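Local atomic coordinates of cell cycle serine/threonine-protein kinase CDC5/MSD2 (Saccharomyces cerevisiae, PDB entry 6MF4), a protein that phosphorylates serine and threonine residues of cell-cycle proteins, acts in mitotic exit and binds phosphoproteins, the part described here being its polo-box domain. Residues E138-S143 and W150-Y155; T117-V122 and L131-A136; G127-R132 and D197-R202. All blocks are in the same frame, centred on the assembly; numbering follows the deposited sequence.

Interaction 1: residues E138-S143 and W150-Y155. With ZN (zinc ion), chain C.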
ATOM      1  N   GLU A 138      18.392   9.964   5.815  1.00 19.77           N
ATOM      2  CA  GLU A 138      17.176  10.691   6.178  1.00 16.08           C
ATOM      3  C   GLU A 138      16.064   9.747   6.618  1.00 18.64           C
ATOM      4  O   GLU A 138      15.984   8.610   6.151  1.00 18.84           O
ATOM      5  CB  GLU A 138      16.682  11.539   5.004  1.00 20.22           C
ATOM      6  CG  GLU A 138      17.716  12.508   4.448  1.00 23.36           C
ATOM      7  CD  GLU A 138      17.083  13.703   3.764  1.00 21.13           C
ATOM      8  OE1 GLU A 138      16.023  13.537   3.125  1.00 19.60           O
ATOM      9  OE2 GLU A 138      17.644  14.815   3.868  1.00 20.80           O
ATOM     10  N   PHE A 139      15.204  10.222   7.515  1.00 13.89           N
ATOM     11  CA  PHE A 139      13.994   9.480   7.851  1.00 14.38           C
ATOM     12  C   PHE A 139      12.855  10.423   8.208  1.00 16.25           C
ATOM     13  O   PHE A 139      13.074  11.581   8.572  1.00 16.13           O
ATOM     14  CB  PHE A 139      14.255   8.480   8.995  1.00 15.84           C
ATOM     15  CG  PHE A 139      14.448   9.109  10.350  1.00 17.30           C
ATOM     16  CD1 PHE A 139      15.709   9.499  10.776  1.00 19.17           C
ATOM     17  CD2 PHE A 139      13.377   9.273  11.215  1.00 18.36           C
ATOM     18  CE1 PHE A 139      15.894  10.055  12.035  1.00 19.11           C
ATOM     19  CE2 PHE A 139      13.555   9.830  12.471  1.00 19.60           C
ATOM     20  CZ  PHE A 139      14.816  10.232  12.877  1.00 17.59           C
ATOM     21  N   TRP A 140      11.638   9.909   8.054  1.00 15.66           N
ATOM     22  CA  TRP A 140      10.423  10.566   8.515  1.00 12.14           C
ATOM     23  C   TRP A 140       9.922   9.911   9.788  1.00 14.13           C
ATOM     24  O   TRP A 140       9.885   8.687   9.876  1.00 15.16           O
ATOM     25  CB  TRP A 140       9.306  10.481   7.473  1.00 14.76           C
ATOM     26  CG  TRP A 140       9.550  11.183   6.193  1.00 17.15           C
ATOM     27  CD1 TRP A 140       9.952  10.625   5.015  1.00 20.81           C
ATOM     28  CD2 TRP A 140       9.381  12.581   5.939  1.00 18.21           C
ATOM     29  NE1 TRP A 140      10.048  11.588   4.043  1.00 18.90           N
ATOM     30  CE2 TRP A 140       9.706  12.800   4.584  1.00 20.49           C
ATOM     31  CE3 TRP A 140       8.987  13.670   6.722  1.00 17.33           C
ATOM     32  CZ2 TRP A 140       9.650  14.062   3.997  1.00 22.77           C
ATOM     33  CZ3 TRP A 140       8.930  14.925   6.136  1.00 19.51           C
ATOM     34  CH2 TRP A 140       9.258  15.110   4.786  1.00 22.25           C
ATOM     35  N   TYR A 141       9.531  10.726  10.764  1.00 13.72           N
ATOM     36  CA  TYR A 141       8.749  10.245  11.898  1.00 15.09           C
ATOM     37  C   TYR A 141       7.297  10.644  11.676  1.00 14.02           C
ATOM     38  O   TYR A 141       6.979  11.828  11.576  1.00 16.60           O
ATOM     39  CB  TYR A 141       9.264  10.807  13.220  1.00 16.41           C
ATOM     40  CG  TYR A 141       8.420  10.386  14.404  1.00 16.32           C
ATOM     41  CD1 TYR A 141       8.302   9.050  14.753  1.00 19.26           C
ATOM     42  CD2 TYR A 141       7.742  11.324  15.169  1.00 20.59           C
ATOM     43  CE1 TYR A 141       7.529   8.657  15.833  1.00 18.08           C
ATOM     44  CE2 TYR A 141       6.970  10.943  16.252  1.00 22.41           C
ATOM     45  CZ  TYR A 141       6.868   9.610  16.577  1.00 24.89           C
ATOM     46  OH  TYR A 141       6.101   9.220  17.651  1.00 27.88           O
ATOM     47  N   ILE A 142       6.428   9.643  11.580  1.00 14.13           N
ATOM     48  CA  ILE A 142       5.028   9.858  11.239  1.00 15.83           C
ATOM     49  C   ILE A 142       4.137   9.533  12.430  1.00 16.03           C
ATOM     50  O   ILE A 142       4.175   8.425  12.964  1.00 16.37           O
ATOM     51  CB  ILE A 142       4.612   9.003  10.036  1.00 16.55           C
ATOM     52  CG1 ILE A 142       5.517   9.308   8.840  1.00 16.57           C
ATOM     53  CG2 ILE A 142       3.165   9.278   9.663  1.00 18.90           C
ATOM     54  CD1 ILE A 142       5.533   8.237   7.795  1.00 19.69           C
ATOM     55  N   SER A 143       3.332  10.509  12.835  1.00 19.95           N
ATOM     56  CA  SER A 143       2.471  10.369  14.002  1.00 21.79           C
ATOM     57  C   SER A 143       1.082  10.912  13.713  1.00 25.85           C
ATOM     58  O   SER A 143       0.831  11.461  12.641  1.00 22.02           O
ATOM     59  CB  SER A 143       3.083  11.096  15.194  1.00 23.60           C
ATOM     60  OG  SER A 143       3.311  12.454  14.872  1.00 25.74           O
ATOM     61  N   TRP A 150      -2.477  12.025   9.731  1.00 21.29           N
ATOM     62  CA  TRP A 150      -1.050  11.771   9.913  1.00 20.89           C
ATOM     63  C   TRP A 150      -0.260  13.041   9.651  1.00 23.36           C
ATOM     64  O   TRP A 150      -0.611  13.825   8.769  1.00 22.02           O
ATOM     65  CB  TRP A 150      -0.543  10.680   8.964  1.00 20.75           C
ATOM     66  CG  TRP A 150      -1.127   9.321   9.152  1.00 19.85           C
ATOM     67  CD1 TRP A 150      -0.617   8.305   9.907  1.00 23.27           C
ATOM     68  CD2 TRP A 150      -2.320   8.815   8.551  1.00 19.35           C
ATOM     69  NE1 TRP A 150      -1.427   7.198   9.818  1.00 21.17           N
ATOM     70  CE2 TRP A 150      -2.479   7.485   8.993  1.00 24.23           C
ATOM     71  CE3 TRP A 150      -3.273   9.357   7.687  1.00 25.42           C
ATOM     72  CZ2 TRP A 150      -3.552   6.692   8.594  1.00 27.24           C
ATOM     73  CZ3 TRP A 150      -4.337   8.568   7.295  1.00 27.68           C
ATOM     74  CH2 TRP A 150      -4.468   7.251   7.750  1.00 22.13           C
ATOM     75  N   VAL A 151       0.814  13.232  10.406  1.00 19.48           N
ATOM     76  CA  VAL A 151       1.770  14.292  10.125  1.00 21.02           C
ATOM     77  C   VAL A 151       3.169  13.693  10.139  1.00 23.23           C
ATOM     78  O   VAL A 151       3.459  12.791  10.929  1.00 20.73           O
ATOM     79  CB  VAL A 151       1.667  15.450  11.143  1.00 21.10           C
ATOM     80  CG1 VAL A 151       1.894  14.944  12.556  1.00 25.77           C
ATOM     81  CG2 VAL A 151       2.658  16.561  10.798  1.00 30.88           C
ATOM     82  N   ALA A 152       4.024  14.193   9.254  1.00 23.37           N
ATOM     83  CA  ALA A 152       5.379  13.680   9.111  1.00 23.32           C
ATOM     84  C   ALA A 152       6.399  14.762   9.427  1.00 21.48           C
ATOM     85  O   ALA A 152       6.249  15.914   9.012  1.00 22.35           O
ATOM     86  CB  ALA A 152       5.593  13.141   7.701  1.00 23.81           C
ATOM     87  N   SER A 153       7.432  14.374  10.171  1.00 16.20           N
ATOM     88  CA  SER A 153       8.550  15.247  10.500  1.00 17.49           C
ATOM     89  C   SER A 153       9.847  14.701   9.908  1.00 19.94           C
ATOM     90  O   SER A 153      10.166  13.523  10.061  1.00 18.22           O
ATOM     91  CB  SER A 153       8.686  15.398  12.014  1.00 24.44           C
ATOM     92  OG  SER A 153       7.649  16.206  12.535  1.00 28.37           O
ATOM     93  N   HIS A 154      10.586  15.589   9.251  1.00 17.06           N
ATOM     94  CA  HIS A 154      11.816  15.262   8.532  1.00 18.41           C
ATOM     95  C   HIS A 154      13.030  15.288   9.462  1.00 21.79           C
ATOM     96  O   HIS A 154      13.272  16.293  10.132  1.00 20.39           O
ATOM     97  CB  HIS A 154      11.979  16.268   7.385  1.00 20.22           C
ATOM     98  CG  HIS A 154      13.178  16.040   6.516  1.00 21.10           C
ATOM     99  ND1 HIS A 154      14.465  16.242   6.955  1.00 20.22           N
ATOM    100  CD2 HIS A 154      13.273  15.682   5.213  1.00 19.53           C
ATOM    101  CE1 HIS A 154      15.310  15.995   5.967  1.00 24.07           C
ATOM    102  NE2 HIS A 154      14.611  15.659   4.899  1.00 18.46           N
ATOM    103  N   TYR A 155      13.787  14.190   9.503  1.00 17.95           N
ATOM    104  CA  TYR A 155      14.996  14.108  10.330  1.00 20.17           C
ATOM    105  C   TYR A 155      16.190  13.510   9.595  1.00 20.79           C
ATOM    106  O   TYR A 155      16.036  12.833   8.580  1.00 16.45           O
ATOM    107  CB  TYR A 155      14.738  13.270  11.583  1.00 20.98           C
ATOM    108  CG  TYR A 155      13.826  13.925  12.586  1.00 22.76           C
ATOM    109  CD1 TYR A 155      14.274  14.967  13.385  1.00 26.53           C
ATOM    110  CD2 TYR A 155      12.520  13.496  12.740  1.00 20.71           C
ATOM    111  CE1 TYR A 155      13.441  15.567  14.304  1.00 24.75           C
ATOM    112  CE2 TYR A 155      11.681  14.087  13.654  1.00 19.50           C
ATOM    113  CZ  TYR A 155      12.146  15.122  14.436  1.00 23.95           C
ATOM    114  OH  TYR A 155      11.307  15.712  15.351  1.00 27.35           O
TER
HETATM  115 ZN    ZN C 802      15.000  15.213   2.897  1.00 29.45          ZN
HETATM  116  O   HOH W   1       5.389  13.298  13.415  1.00 23.39           O

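Interaction 2: residues T117-V122 and L131-A136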
ATOM      1  N   THR A 117      11.295   1.495  -3.561  1.00 17.12           N
ATOM      2  CA  THR A 117      12.316   2.534  -3.462  1.00 18.56           C
ATOM      3  C   THR A 117      13.489   2.113  -2.577  1.00 17.71           C
ATOM      4  O   THR A 117      14.477   2.841  -2.461  1.00 17.04           O
ATOM      5  CB  THR A 117      11.727   3.805  -2.870  1.00 17.11           C
ATOM      6  OG1 THR A 117      11.091   3.467  -1.628  1.00 18.13           O
ATOM      7  CG2 THR A 117      10.710   4.426  -3.819  1.00 25.62           C
ATOM      8  N   GLU A 118      13.338   0.945  -1.949  1.00 16.12           N
ATOM      9  CA  GLU A 118      14.251   0.390  -0.943  1.00 17.60           C
ATOM     10  C   GLU A 118      14.170   1.151   0.383  1.00 19.23           C
ATOM     11  O   GLU A 118      14.958   0.901   1.295  1.00 16.93           O
ATOM     12  CB  GLU A 118      15.696   0.345  -1.462  1.00 21.86           C
ATOM     13  CG  GLU A 118      15.869  -0.666  -2.590  1.00 21.79           C
ATOM     14  CD  GLU A 118      17.294  -0.760  -3.114  1.00 31.46           C
ATOM     15  OE1 GLU A 118      18.155   0.034  -2.686  1.00 39.96           O
ATOM     16  OE2 GLU A 118      17.549  -1.639  -3.959  1.00 35.58           O
ATOM     17  N   ASP A 119      13.201   2.053   0.505  1.00 16.89           N
ATOM     18  CA  ASP A 119      12.870   2.622   1.804  1.00 18.14           C
ATOM     19  C   ASP A 119      12.388   1.508   2.728  1.00 16.03           C
ATOM     20  O   ASP A 119      11.777   0.544   2.275  1.00 16.04           O
ATOM     21  CB  ASP A 119      11.783   3.698   1.700  1.00 16.96           C
ATOM     22  CG  ASP A 119      12.155   4.838   0.761  1.00 22.31           C
ATOM     23  OD1 ASP A 119      13.353   5.170   0.642  1.00 18.73           O
ATOM     24  OD2 ASP A 119      11.223   5.410   0.150  1.00 18.17           O
ATOM     25  N   ILE A 120      12.654   1.656   4.020  1.00 15.38           N
ATOM     26  CA  ILE A 120      12.221   0.685   5.017  1.00 15.74           C
ATOM     27  C   ILE A 120      11.373   1.379   6.071  1.00 16.17           C
ATOM     28  O   ILE A 120      11.779   2.389   6.633  1.00 16.09           O
ATOM     29  CB  ILE A 120      13.424  -0.013   5.679  1.00 19.47           C
ATOM     30  CG1 ILE A 120      14.132  -0.899   4.651  1.00 19.22           C
ATOM     31  CG2 ILE A 120      12.979  -0.859   6.876  1.00 18.50           C
ATOM     32  CD1 ILE A 120      15.479  -1.408   5.098  1.00 24.83           C
ATOM     33  N   GLY A 121      10.191   0.830   6.328  1.00 14.28           N
ATOM     34  CA  GLY A 121       9.307   1.368   7.340  1.00 13.64           C
ATOM     35  C   GLY A 121       9.191   0.446   8.531  1.00 13.50           C
ATOM     36  O   GLY A 121       9.269  -0.776   8.400  1.00 13.42           O
ATOM     37  N   VAL A 122       9.021   1.044   9.703  1.00 11.53           N
ATOM     38  CA  VAL A 122       8.611   0.303  10.885  1.00 12.29           C
ATOM     39  C   VAL A 122       7.342   0.949  11.404  1.00 14.63           C
ATOM     40  O   VAL A 122       7.314   2.146  11.691  1.00 13.97           O
ATOM     41  CB  VAL A 122       9.684   0.284  11.983  1.00 12.41           C
ATOM     42  CG1 VAL A 122       9.182  -0.485  13.204  1.00 14.82           C
ATOM     43  CG2 VAL A 122      10.970  -0.341  11.459  1.00 17.44           C
ATOM     44  N   LEU A 131       9.867   6.003   8.740  1.00 16.89           N
ATOM     45  CA  LEU A 131      10.179   5.631   7.373  1.00 16.18           C
ATOM     46  C   LEU A 131      11.626   6.021   7.089  1.00 15.55           C
ATOM     47  O   LEU A 131      11.946   7.195   6.942  1.00 15.61           O
ATOM     48  CB  LEU A 131       9.221   6.308   6.388  1.00 14.28           C
ATOM     49  CG  LEU A 131       9.382   5.894   4.923  1.00 19.58           C
ATOM     50  CD1 LEU A 131       8.957   4.445   4.717  1.00 19.67           C
ATOM     51  CD2 LEU A 131       8.597   6.824   4.010  1.00 21.19           C
ATOM     52  N   ARG A 132      12.489   5.013   7.039  1.00 15.23           N
ATOM     53  CA  ARG A 132      13.914   5.187   6.782  1.00 15.68           C
ATOM     54  C   ARG A 132      14.182   5.193   5.278  1.00 17.05           C
ATOM     55  O   ARG A 132      13.962   4.188   4.603  1.00 17.71           O
ATOM     56  CB  ARG A 132      14.688   4.060   7.470  1.00 17.90           C
ATOM     57  CG  ARG A 132      16.196   4.030   7.277  1.00 24.97           C
ATOM     58  CD  ARG A 132      16.678   2.608   7.526  1.00 28.85           C
ATOM     59  NE  ARG A 132      18.131   2.467   7.606  1.00 30.13           N
ATOM     60  CZ  ARG A 132      18.922   2.157   6.581  1.00 32.52           C
ATOM     61  NH1 ARG A 132      18.423   1.978   5.359  1.00 30.59           N
ATOM     62  NH2 ARG A 132      20.227   2.042   6.778  1.00 31.99           N
ATOM     63  N   LEU A 133      14.662   6.316   4.749  1.00 17.21           N
ATOM     64  CA  LEU A 133      14.927   6.398   3.317  1.00 16.90           C
ATOM     65  C   LEU A 133      16.098   5.506   2.937  1.00 16.48           C
ATOM     66  O   LEU A 133      16.968   5.206   3.753  1.00 17.90           O
ATOM     67  CB  LEU A 133      15.199   7.839   2.880  1.00 19.07           C
ATOM     68  CG  LEU A 133      13.942   8.657   2.572  1.00 23.45           C
ATOM     69  CD1 LEU A 133      13.253   9.072   3.850  1.00 26.33           C
ATOM     70  CD2 LEU A 133      14.269   9.873   1.724  1.00 24.43           C
ATOM     71  N   ALA A 134      16.099   5.078   1.681  1.00 17.18           N
ATOM     72  CA  ALA A 134      17.102   4.156   1.179  1.00 18.47           C
ATOM     73  C   ALA A 134      18.508   4.747   1.244  1.00 19.64           C
ATOM     74  O   ALA A 134      19.494   4.013   1.204  1.00 21.20           O
ATOM     75  CB  ALA A 134      16.764   3.762  -0.248  1.00 20.98           C
ATOM     76  N   ASP A 135      18.605   6.067   1.345  1.00 18.14           N
ATOM     77  CA  ASP A 135      19.912   6.718   1.368  1.00 16.21           C
ATOM     78  C   ASP A 135      20.636   6.496   2.698  1.00 20.18           C
ATOM     79  O   ASP A 135      21.817   6.815   2.830  1.00 20.54           O
ATOM     80  CB  ASP A 135      19.776   8.218   1.076  1.00 17.96           C
ATOM     81  CG  ASP A 135      18.832   8.935   2.031  1.00 20.96           C
ATOM     82  OD1 ASP A 135      18.667   8.499   3.188  1.00 18.93           O
ATOM     83  OD2 ASP A 135      18.274   9.975   1.623  1.00 23.10           O
ATOM     84  N   ALA A 136      19.926   5.935   3.672  1.00 20.13           N
ATOM     85  CA  ALA A 136      20.488   5.662   4.992  1.00 21.97           C
ATOM     86  C   ALA A 136      21.002   6.926   5.678  1.00 22.94           C
ATOM     87  O   ALA A 136      21.934   6.860   6.479  1.00 30.27           O
ATOM     88  CB  ALA A 136      21.616   4.631   4.888  1.00 27.67           C
TER
HETATM   89  O   HOH W   2      15.909   2.144   3.959  1.00 27.08           O

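Interaction 3: residues G127-R132 and D197-R202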
ATOM      1  N   GLY A 127       1.058   2.928  16.713  1.00 18.32           N
ATOM      2  CA  GLY A 127       0.505   3.427  15.468  1.00 16.76           C
ATOM      3  C   GLY A 127       1.378   4.430  14.740  1.00 22.15           C
ATOM      4  O   GLY A 127       1.034   4.856  13.637  1.00 18.54           O
ATOM      5  N   THR A 128       2.496   4.820  15.348  1.00 17.88           N
ATOM      6  CA  THR A 128       3.427   5.729  14.690  1.00 13.41           C
ATOM      7  C   THR A 128       4.367   4.951  13.769  1.00 15.35           C
ATOM      8  O   THR A 128       4.517   3.733  13.897  1.00 16.31           O
ATOM      9  CB  THR A 128       4.258   6.551  15.706  1.00 17.18           C
ATOM     10  OG1 THR A 128       5.087   5.677  16.482  1.00 16.91           O
ATOM     11  CG2 THR A 128       3.336   7.362  16.633  1.00 18.72           C
ATOM     12  N   THR A 129       4.989   5.670  12.841  1.00 16.08           N
ATOM     13  CA  THR A 129       5.884   5.068  11.862  1.00 15.87           C
ATOM     14  C   THR A 129       7.198   5.835  11.763  1.00 13.47           C
ATOM     15  O   THR A 129       7.211   7.065  11.835  1.00 15.10           O
ATOM     16  CB  THR A 129       5.232   5.027  10.464  1.00 17.97           C
ATOM     17  OG1 THR A 129       4.130   4.113  10.471  1.00 17.54           O
ATOM     18  CG2 THR A 129       6.240   4.595   9.391  1.00 18.47           C
ATOM     19  N   VAL A 130       8.296   5.099  11.616  1.00 15.54           N
ATOM     20  CA  VAL A 130       9.534   5.673  11.103  1.00 15.15           C
ATOM     21  C   VAL A 130       9.745   5.105   9.711  1.00 13.12           C
ATOM     22  O   VAL A 130       9.763   3.885   9.522  1.00 14.81           O
ATOM     23  CB  VAL A 130      10.759   5.371  11.991  1.00 16.69           C
ATOM     24  CG1 VAL A 130      12.056   5.765  11.280  1.00 17.87           C
ATOM     25  CG2 VAL A 130      10.654   6.107  13.307  1.00 16.14           C
ATOM     26  N   LEU A 131       9.867   6.003   8.740  1.00 16.89           N
ATOM     27  CA  LEU A 131      10.179   5.631   7.373  1.00 16.18           C
ATOM     28  C   LEU A 131      11.626   6.021   7.089  1.00 15.55           C
ATOM     29  O   LEU A 131      11.946   7.195   6.942  1.00 15.61           O
ATOM     30  CB  LEU A 131       9.221   6.308   6.388  1.00 14.28           C
ATOM     31  CG  LEU A 131       9.382   5.894   4.923  1.00 19.58           C
ATOM     32  CD1 LEU A 131       8.957   4.445   4.717  1.00 19.67           C
ATOM     33  CD2 LEU A 131       8.597   6.824   4.010  1.00 21.19           C
ATOM     34  N   ARG A 132      12.489   5.013   7.039  1.00 15.23           N
ATOM     35  CA  ARG A 132      13.914   5.187   6.782  1.00 15.68           C
ATOM     36  C   ARG A 132      14.182   5.193   5.278  1.00 17.05           C
ATOM     37  O   ARG A 132      13.962   4.188   4.603  1.00 17.71           O
ATOM     38  CB  ARG A 132      14.688   4.060   7.470  1.00 17.90           C
ATOM     39  CG  ARG A 132      16.196   4.030   7.277  1.00 24.97           C
ATOM     40  CD  ARG A 132      16.678   2.608   7.526  1.00 28.85           C
ATOM     41  NE  ARG A 132      18.131   2.467   7.606  1.00 30.13           N
ATOM     42  CZ  ARG A 132      18.922   2.157   6.581  1.00 32.52           C
ATOM     43  NH1 ARG A 132      18.423   1.978   5.359  1.00 30.59           N
ATOM     44  NH2 ARG A 132      20.227   2.042   6.778  1.00 31.99           N
ATOM     45  N   ASP A 197       7.241  10.254  -1.934  1.00 17.46           N
ATOM     46  CA  ASP A 197       7.396   9.454  -0.722  1.00 18.25           C
ATOM     47  C   ASP A 197       6.061   8.841  -0.316  1.00 15.60           C
ATOM     48  O   ASP A 197       5.013   9.465  -0.447  1.00 15.88           O
ATOM     49  CB  ASP A 197       7.965  10.296   0.424  1.00 16.29           C
ATOM     50  CG  ASP A 197       9.461  10.555   0.280  1.00 18.56           C
ATOM     51  OD1 ASP A 197      10.023  10.253  -0.796  1.00 18.39           O
ATOM     52  OD2 ASP A 197      10.071  11.068   1.243  1.00 18.79           O
ATOM     53  N   VAL A 198       6.131   7.616   0.192  1.00 17.31           N
ATOM     54  CA  VAL A 198       4.957   6.829   0.547  1.00 15.18           C
ATOM     55  C   VAL A 198       5.246   6.023   1.805  1.00 16.82           C
ATOM     56  O   VAL A 198       6.382   5.594   2.012  1.00 16.48           O
ATOM     57  CB  VAL A 198       4.570   5.871  -0.603  1.00 23.18           C
ATOM     58  CG1 VAL A 198       3.483   4.898  -0.178  1.00 26.25           C
ATOM     59  CG2 VAL A 198       4.128   6.653  -1.830  1.00 24.27           C
ATOM     60  N   PHE A 199       4.229   5.827   2.644  1.00 14.50           N
ATOM     61  CA  PHE A 199       4.341   4.909   3.772  1.00 14.80           C
ATOM     62  C   PHE A 199       3.091   4.042   3.868  1.00 13.16           C
ATOM     63  O   PHE A 199       2.077   4.306   3.211  1.00 13.79           O
ATOM     64  CB  PHE A 199       4.577   5.667   5.087  1.00 16.12           C
ATOM     65  CG  PHE A 199       3.365   6.382   5.619  1.00 14.48           C
ATOM     66  CD1 PHE A 199       2.931   7.563   5.045  1.00 19.30           C
ATOM     67  CD2 PHE A 199       2.679   5.885   6.717  1.00 15.92           C
ATOM     68  CE1 PHE A 199       1.820   8.227   5.543  1.00 25.25           C
ATOM     69  CE2 PHE A 199       1.572   6.544   7.219  1.00 17.07           C
ATOM     70  CZ  PHE A 199       1.141   7.714   6.628  1.00 20.04           C
ATOM     71  N   LEU A 200       3.183   3.000   4.684  1.00 15.62           N
ATOM     72  CA  LEU A 200       2.086   2.061   4.874  1.00 16.13           C
ATOM     73  C   LEU A 200       1.139   2.560   5.958  1.00 14.75           C
ATOM     74  O   LEU A 200       1.535   2.713   7.107  1.00 16.56           O
ATOM     75  CB  LEU A 200       2.633   0.686   5.249  1.00 15.92           C
ATOM     76  CG  LEU A 200       1.616  -0.418   5.524  1.00 18.92           C
ATOM     77  CD1 LEU A 200       0.866  -0.749   4.252  1.00 15.31           C
ATOM     78  CD2 LEU A 200       2.320  -1.647   6.083  1.00 17.90           C
ATOM     79  N   ARG A 201      -0.110   2.817   5.590  1.00 15.24           N
ATOM     80  CA  ARG A 201      -1.094   3.308   6.549  1.00 14.43           C
ATOM     81  C   ARG A 201      -1.761   2.173   7.312  1.00 17.71           C
ATOM     82  O   ARG A 201      -1.997   2.274   8.516  1.00 17.50           O
ATOM     83  CB  ARG A 201      -2.172   4.122   5.849  1.00 18.25           C
ATOM     84  CG  ARG A 201      -1.714   5.439   5.272  1.00 20.62           C
ATOM     85  CD  ARG A 201      -2.811   5.984   4.370  1.00 22.57           C
ATOM     86  NE  ARG A 201      -2.735   7.425   4.227  1.00 31.47           N
ATOM     87  CZ  ARG A 201      -3.518   8.139   3.428  1.00 30.35           C
ATOM     88  NH1 ARG A 201      -4.440   7.546   2.678  1.00 27.98           N
ATOM     89  NH2 ARG A 201      -3.365   9.452   3.371  1.00 27.95           N
ATOM     90  N   ARG A 202      -2.094   1.104   6.599  1.00 16.13           N
ATOM     91  CA  ARG A 202      -2.788  -0.021   7.209  1.00 17.05           C
ATOM     92  C   ARG A 202      -2.484  -1.296   6.445  1.00 19.81           C
ATOM     93  O   ARG A 202      -2.398  -1.288   5.217  1.00 15.32           O
ATOM     94  CB  ARG A 202      -4.300   0.232   7.249  1.00 18.44           C
ATOM     95  CG  ARG A 202      -5.108  -0.883   7.915  1.00 19.49           C
ATOM     96  CD  ARG A 202      -6.521  -0.435   8.268  1.00 19.81           C
ATOM     97  NE  ARG A 202      -7.305  -0.073   7.093  1.00 18.62           N
ATOM     98  CZ  ARG A 202      -8.479   0.549   7.136  1.00 21.95           C
ATOM     99  NH1 ARG A 202      -9.009   0.900   8.302  1.00 21.13           N
ATOM    100  NH2 ARG A 202      -9.115   0.842   6.008  1.00 23.55           N
TER
HETATM  101  O   HOH W   3       3.962   2.453   8.312  1.00 16.49           O

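Interaction 1: residues E138-S143 and W150-Y155
Over one face of the Phe-139 ring sits Tyr-155 CB, 3.6 Å from the ring centroid, a CH-pi contact; the two aromatic rings run nearly parallel but are slid apart and barely overlap. Phe-139 comes so close because its CG lies between the backbone N and the carbonyl carbon (chi1 72°), which tips the ring over the partner strand. The edge of the Tyr-155 ring in turn meets Tyr-141 CB through CE2. On the other side of the sheet, Trp-140 turns one face of its six-membered ring to the edge of His-154 in a T-shaped pair, planes at 88°, while Glu-138 OE2 lies at the edge of the His-154 ring, in its plane. Trp-140 CE3 also rests 3.6 Å from Ala-152 CB, a residue small enough to leave the wide indole room.

These strands form a beta hairpin, the last two of the antiparallel sheet of POLO box 1, with strand 149-156 at its edge. Phe-139 with Tyr-155, Tyr-141 with Ser-153 and Ser-143 with Val-151 are hydrogen-bonded pairs, each joined by two backbone bonds. Near the last two pairs a water donates to Tyr-141 O and Val-151 O and is hydrogen-bonded to Ser-143 OG, 2.7 Å away, a use that suits a short hydroxyl side chain.

At the opposite end, Glu-138 OE1 binds the zinc ion at 2.0 Å and His-154 NE2 at 2.1 Å, with carboxylate and imidazole planes almost perpendicular (89°); His-194 supplies a third ligand. OE1 and NE2 approach each other through this shared metal, not through a hydrogen bond. Trp-140 NE1 is hydrogen-bonded to Asp-197 OD2, which probably holds the indole in its rotation. On the face that carries Trp-140 and His-154, Ile-142 CG2 reaches Trp-150 CD1 at 3.9 Å, and the Trp-150 side chain continues onto helix 56-82.

Interaction 2: residues T117-V122 and L131-A136
Arg-132 O accepts the N-H of Ile-120 at 2.9 Å and lies 2.9 Å from a water that can donate to it, though Glu-118 O competes for its protons. The return bond, Arg-132 N to Ile-120 O, is the shortest between the two segments, at 2.7 Å, so they make a hydrogen-bonded pair of the antiparallel hairpin 120-123/129-132 in POLO box 1. In the next pair Gly-121 has no side chain, and Leu-131 CD1 can settle 4.1 Å from its CA.

Where the strands part, Asp-119 takes over from the backbone ladder. Its CG stands anti to the carbonyl carbon (chi1 -57°), which brings OD1 across to Ala-134 N at 2.9 Å, met through the anti lone pair. OD2 receives Thr-117 OG1 from above the carboxylate plane. Replacing Asp-119 by an alanine would probably leave Ala-134 N and the Thr-117 hydroxyl without their acceptor and free the type I turn 133-136 to shift. Ala-134 is compact enough for its CB to lie against Thr-117 O. Arg-132 is extended from CG to NE, and its last torsion turns NH1 to the same water, which lies in the guanidinium plane and accepts at 2.9 Å.

Interaction 3: residues G127-R132 and D197-R202
From its CB, aimed at segment 197-202, the side chain of Leu-131 reaches over to the backbone of Val-198. CG lies 4.2 Å from Val-198 O; beyond it the two methyls divide, CD1 standing 3.9 Å from that same oxygen and CD2 pressing closest, at 3.2 Å. CD2 also touches Phe-199 CB at 4.3 Å. CG stands opposite the backbone N (chi1 -175°), which places the branch where both methyls come near Val-198 O, a reach that suits leucine better than a shorter aliphatic residue.

The two segments come from different halves of the polo-box domain: strand 129-132 belongs to the sheet of POLO box 1, while Val-198 and Phe-199 lie in the loop leading into strand 200-205, which belongs to the sheet of POLO box 2. This buried contact between the halves is consistent with the two-box domain of the Polo-like kinases, a family whose phosphopeptides bind between the boxes.

Beside Leu-131, Thr-129 makes a water-mediated link. Its OG1 is 2.7 Å from a water that donates to Leu-200 O, also at 2.7 Å, and that lies at the edge of the Phe-199 ring, in its plane. Threonine suits the place by offering the hydroxyl for this bridge; its OG1 also lies 4.4 Å from Phe-199 CD2. The ring itself packs edge-to-face with Trp-150 and touches Ile-142, and on its backbone side Phe-199 N is hydrogen-bonded to Ser-215 OG.

Overall arrangement
Interactions 1 and 2 lie in the sheet of POLO box 1, their centres 12 Å apart, and strand 129-132 links them: Trp-140 O meets Leu-131 N at 2.9 Å, probably a hydrogen bond. Interaction 3 uses that same strand on its way to POLO box 2, with its centre 8 Å from that of interaction 1 and 10 Å from that of interaction 2. Asp-197 of interaction 3 ties this second shell to the metal, since it holds both Trp-140 and the zinc ligand His-194. The zinc ion is bound by Glu-138 and His-154 of interaction 1. The side chain of Leu-133 is about 6 Å from the zinc ion. The side chain of Leu-131 is about 11 Å from the zinc ion.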